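Local coordinates for protein phosphoribosylaminoimidazole-succinocarboxamide synthase (Thermotoga maritima, PDB 1KUT) that catalyses the ATP-dependent joining of L-aspartate to the carboxylate of 5-amino-1-(5-phosphoribosyl)imidazole-4-carboxylate, giving SAICAR in de novo purine biosynthesis, at residues Ala91-Phe94 with Val95-Gly99. Numbering follows the deposited sequence.
Sequences AGSF and VRRYG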
# COMPACT_ATOMS: atom_id res chain seq x y z
N ALA B 91 -14.83 5.30 3.37
CA ALA B 91 -14.75 6.31 4.41
C ALA B 91 -13.32 6.62 4.82
O ALA B 91 -12.40 5.84 4.56
CB ALA B 91 -15.54 5.86 5.61
N GLY B 92 -13.14 7.77 5.46
CA GLY B 92 -11.82 8.17 5.93
C GLY B 92 -10.69 8.36 4.93
O GLY B 92 -10.84 9.06 3.92
N SER B 93 -9.55 7.75 5.23
CA SER B 93 -8.38 7.85 4.38
C SER B 93 -8.65 7.18 3.04
O SER B 93 -7.89 7.37 2.08
CB SER B 93 -7.20 7.15 5.04
OG SER B 93 -7.40 5.74 5.04
N PHE B 94 -9.73 6.41 2.97
CA PHE B 94 -10.04 5.75 1.71
C PHE B 94 -10.59 6.73 0.70
O PHE B 94 -10.29 6.64 -0.48
CB PHE B 94 -11.04 4.60 1.90
CG PHE B 94 -11.26 3.79 0.64
CD1 PHE B 94 -10.42 2.73 0.32
CD2 PHE B 94 -12.27 4.14 -0.27
CE1 PHE B 94 -10.59 2.02 -0.86
CE2 PHE B 94 -12.44 3.44 -1.45
CZ PHE B 94 -11.61 2.38 -1.76
N VAL B 95 -11.43 7.66 1.15
CA VAL B 95 -11.97 8.64 0.22
C VAL B 95 -10.91 9.69 -0.12
O VAL B 95 -10.86 10.19 -1.24
CB VAL B 95 -13.24 9.32 0.80
CG1 VAL B 95 -14.40 8.34 0.78
CG2 VAL B 95 -12.98 9.81 2.22
N ARG B 96 -10.04 9.98 0.84
CA ARG B 96 -8.99 10.95 0.60
C ARG B 96 -7.90 10.44 -0.35
O ARG B 96 -7.14 11.23 -0.91
CB ARG B 96 -8.35 11.38 1.93
CG ARG B 96 -9.36 11.98 2.91
CD ARG B 96 -8.66 12.79 3.99
NE ARG B 96 -7.79 11.97 4.82
CZ ARG B 96 -8.20 11.19 5.81
NH1 ARG B 96 -9.49 11.11 6.13
NH2 ARG B 96 -7.30 10.48 6.50
N ARG B 97 -7.83 9.13 -0.55
CA ARG B 97 -6.81 8.57 -1.44
C ARG B 97 -7.35 8.19 -2.81
O ARG B 97 -6.68 8.36 -3.82
CB ARG B 97 -6.20 7.31 -0.82
CG ARG B 97 -5.22 7.53 0.31
CD ARG B 97 -4.79 6.19 0.89
NE ARG B 97 -5.85 5.63 1.72
CZ ARG B 97 -6.07 4.33 1.87
NH1 ARG B 97 -5.31 3.44 1.24
NH2 ARG B 97 -7.05 3.92 2.68
N TYR B 98 -8.58 7.68 -2.84
CA TYR B 98 -9.17 7.21 -4.08
C TYR B 98 -10.47 7.89 -4.48
O TYR B 98 -11.08 7.52 -5.48
CB TYR B 98 -9.42 5.71 -3.95
CG TYR B 98 -8.23 4.97 -3.39
CD1 TYR B 98 -6.99 5.04 -4.03
CD2 TYR B 98 -8.32 4.23 -2.21
CE1 TYR B 98 -5.87 4.39 -3.51
CE2 TYR B 98 -7.20 3.57 -1.68
CZ TYR B 98 -5.98 3.65 -2.34
OH TYR B 98 -4.86 3.00 -1.84
N GLY B 99 -10.91 8.88 -3.70
CA GLY B 99 -12.16 9.55 -4.01
C GLY B 99 -13.36 8.65 -3.72
O GLY B 99 -13.24 7.64 -3.03
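Phe-94 and Tyr-98, one turn apart on the short helix 93-98, form a T-shaped pair: centroids lie 5.0 Å apart, planes meet at 66°, and the Tyr-98 edge is directed at the Phe-94 face, with CD2 of Tyr-98 3.4 Å from CE1 of Phe-94. The backbone bond from Tyr-98 N to Phe-94 O, 3.1 Å, is consistent with this one-turn spacing. With CG anti to the backbone N (chi1 -173°), the Phe-94 ring lies beside its own carbonyl carbon, where Tyr-98 comes up.

Beside the rings, Arg-97 bends at chi3 (-76°) back over the preceding turn. Its NE donates to Ser-93 O at 2.7 Å, approaching from above the carbonyl plane, while NH2 makes a weak bond to Ser-93 OG at 3.0 Å. NH1 forms a salt bridge with Glu-112. Replacing Arg-97 by an alanine would probably cost Glu-112 this salt bridge and Ser-93 both side-chain bonds.

The ring pair and Arg-97 are the tight part; the looser, solvent-facing side is Arg-96, whose guanidinium lays one face over Ser-93 CA, with NH2 3.6 Å from Ser-93 CB.

Gly-99, with positive phi, follows the helix, which links strands 78-87 and 105-115. Phe-94 packs on Arg-87 of the former strand, Arg-97 and Tyr-98 touch Met-124 of strand 124-125, and Tyr-98 OH hydrogen-bonds Met-124 O of the second subunit, placing this turn at the dimer interface.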